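Local coordinates for protein putative platelet activating factor (Streptococcus pneumoniae, PDB 2HSJ) that is of unknown function but belongs to the GDSL-like lipase/acylhydrolase family of the SGNH hydrolase clan, and so probably hydrolyses ester bonds, at residues D[188-193]-D[198-203]. Sequence-based numbering, arbitrary orientation.
Sequences KEYTTD and SIAGYQ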
loop_
_atom_site.group_PDB
_atom_site.type_symbol
_atom_site.label_atom_id
_atom_site.label_comp_id
_atom_site.label_asym_id
_atom_site.label_seq_id
_atom_site.Cartn_x
_atom_site.Cartn_y
_atom_site.Cartn_z
ATOM N N LYS D 188 -24.597 -0.452 28.274
ATOM C CA LYS D 188 -24.304 0.907 28.696
ATOM C C LYS D 188 -22.852 1.295 28.371
ATOM O O LYS D 188 -22.591 2.389 27.851
ATOM C CB LYS D 188 -24.631 1.110 30.189
ATOM C CG LYS D 188 -24.637 2.581 30.597
ATOM C CD LYS D 188 -25.699 2.880 31.643
ATOM C CE LYS D 188 -25.497 4.250 32.237
ATOM N NZ LYS D 188 -24.386 4.207 33.237
ATOM N N GLU D 189 -21.900 0.394 28.633
ATOM C CA GLU D 189 -20.503 0.730 28.379
ATOM C C GLU D 189 -20.181 0.927 26.907
ATOM O O GLU D 189 -19.169 1.527 26.597
ATOM C CB GLU D 189 -19.525 -0.282 28.967
ATOM C CG GLU D 189 -19.566 -1.628 28.365
ATOM C CD GLU D 189 -18.263 -2.413 28.569
ATOM O OE1 GLU D 189 -17.151 -1.851 28.354
ATOM O OE2 GLU D 189 -18.362 -3.597 28.958
ATOM N N TYR D 190 -21.039 0.413 26.026
ATOM C CA TYR D 190 -20.789 0.430 24.582
ATOM C C TYR D 190 -21.374 1.656 23.894
ATOM O O TYR D 190 -21.206 1.796 22.686
ATOM C CB TYR D 190 -21.361 -0.856 23.939
ATOM C CG TYR D 190 -20.631 -2.143 24.242
ATOM C CD1 TYR D 190 -19.419 -2.149 24.917
ATOM C CD2 TYR D 190 -21.177 -3.362 23.851
ATOM C CE1 TYR D 190 -18.751 -3.344 25.184
ATOM C CE2 TYR D 190 -20.531 -4.532 24.092
ATOM C CZ TYR D 190 -19.330 -4.525 24.767
ATOM O OH TYR D 190 -18.725 -5.752 24.981
ATOM N N THR D 191 -22.054 2.510 24.657
ATOM C CA THR D 191 -22.765 3.653 24.071
ATOM C C THR D 191 -22.391 5.007 24.690
ATOM O O THR D 191 -22.039 5.072 25.871
ATOM C CB THR D 191 -24.297 3.437 24.074
ATOM O OG1 THR D 191 -24.927 4.415 23.241
ATOM C CG2 THR D 191 -24.875 3.543 25.473
ATOM N N THR D 192 -22.448 6.059 23.875
ATOM C CA THR D 192 -22.323 7.425 24.390
ATOM C C THR D 192 -23.686 8.007 24.737
ATOM O O THR D 192 -23.853 8.558 25.818
ATOM C CB THR D 192 -21.620 8.354 23.388
ATOM O OG1 THR D 192 -22.282 8.255 22.130
ATOM C CG2 THR D 192 -20.171 7.940 23.216
ATOM N N ASP D 193 -24.662 7.835 23.837
ATOM C CA ASP D 193 -25.968 8.484 23.972
ATOM C C ASP D 193 -27.169 7.552 23.765
ATOM O O ASP D 193 -28.311 8.019 23.636
ATOM C CB ASP D 193 -26.068 9.643 22.987
ATOM C CG ASP D 193 -25.975 9.194 21.545
ATOM O OD1 ASP D 193 -25.990 7.964 21.292
ATOM O OD2 ASP D 193 -25.883 10.067 20.660
ATOM N N SER D 198 -19.624 4.131 21.997
ATOM C CA SER D 198 -18.393 4.563 22.682
ATOM C C SER D 198 -17.191 3.828 22.083
ATOM O O SER D 198 -17.340 2.901 21.283
ATOM C CB SER D 198 -18.505 4.185 24.158
ATOM O OG SER D 198 -18.517 2.757 24.247
ATOM N N ILE D 199 -15.983 4.187 22.505
ATOM C CA ILE D 199 -14.822 3.438 22.064
ATOM C C ILE D 199 -14.885 1.944 22.479
ATOM O O ILE D 199 -14.527 1.061 21.678
ATOM C CB ILE D 199 -13.505 4.158 22.474
ATOM C CG1 ILE D 199 -13.327 5.456 21.662
ATOM C CG2 ILE D 199 -12.314 3.223 22.312
ATOM C CD1 ILE D 199 -13.359 5.238 20.140
ATOM N N ALA D 200 -15.353 1.667 23.704
ATOM C CA ALA D 200 -15.541 0.251 24.110
ATOM C C ALA D 200 -16.526 -0.448 23.171
ATOM O O ALA D 200 -16.316 -1.605 22.806
ATOM C CB ALA D 200 -16.047 0.151 25.543
ATOM N N GLY D 201 -17.586 0.260 22.779
ATOM C CA GLY D 201 -18.554 -0.270 21.806
ATOM C C GLY D 201 -17.912 -0.579 20.466
ATOM O O GLY D 201 -18.089 -1.664 19.907
ATOM N N TYR D 202 -17.139 0.375 19.945
ATOM C CA TYR D 202 -16.424 0.120 18.687
ATOM C C TYR D 202 -15.405 -1.014 18.811
ATOM O O TYR D 202 -15.177 -1.785 17.866
ATOM C CB TYR D 202 -15.736 1.398 18.194
ATOM C CG TYR D 202 -16.646 2.358 17.460
ATOM C CD1 TYR D 202 -17.170 2.009 16.204
ATOM C CD2 TYR D 202 -16.891 3.641 17.952
ATOM C CE1 TYR D 202 -17.982 2.875 15.492
ATOM C CE2 TYR D 202 -17.706 4.538 17.240
ATOM C CZ TYR D 202 -18.225 4.144 15.999
ATOM O OH TYR D 202 -19.021 5.004 15.293
ATOM N N GLN D 203 -14.779 -1.137 19.968
ATOM C CA GLN D 203 -13.806 -2.219 20.134
ATOM C C GLN D 203 -14.544 -3.559 20.045
ATOM O O GLN D 203 -14.064 -4.522 19.431
ATOM C CB GLN D 203 -13.088 -2.079 21.486
ATOM C CG GLN D 203 -12.088 -3.193 21.712
ATOM C CD GLN D 203 -11.402 -3.062 23.038
ATOM O OE1 GLN D 203 -12.063 -2.884 24.069
ATOM N NE2 GLN D 203 -10.065 -3.189 23.033
#
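Ser-198 meets the backbone of Glu-189 and Tyr-190 from the N-cap position of helix 199-209, joining the start of this helix to the short 3-10 turn 188-190 that precedes it in the GDSL-like hydrolase chain. Its OG donates to Glu-189 O at 2.7 Å and accepts from Gly-201 N at 3.0 Å, the nearly straight second bond (161°) being the helix cap. With OG set between its own backbone N and carbonyl carbon (chi1 66°), the hydroxyl faces both partners at once, and the two bonds together fix its rotation. Ser-198 N makes a further bond to Tyr-190 O at 2.9 Å, arriving from well above the carbonyl plane.

Packing is tightest around Gly-201, whose CA comes within 3.6 Å of Tyr-190 CA. Gly-201 CA also directs a C-H at Tyr-190 O, 3.5 Å away. The Tyr-190 ring lies alongside the first helical turn, its CD1 3.7 Å from Gly-201 N and obliquely turned to the backbone. Thr-191, buried, directs its CB away from the helix, and its OG1 is hydrogen-bonded to His-196 O and Gly-194 N in the connecting loop. Ala-200 faces the subunit interface, where His-26 of the second subunit packs on it.

Toward solvent the contact thins out to Thr-192 and the carboxylate of Glu-189. Thr-192 brings only its methyl, CG2 standing 3.9 Å from Ser-198 CA. The Glu-189 carboxylate is shared between two neighbours: OE2 turns to a salt bridge with Lys-187, while Glu-189 OE1 lies 3.6 Å from Ala-200 CB.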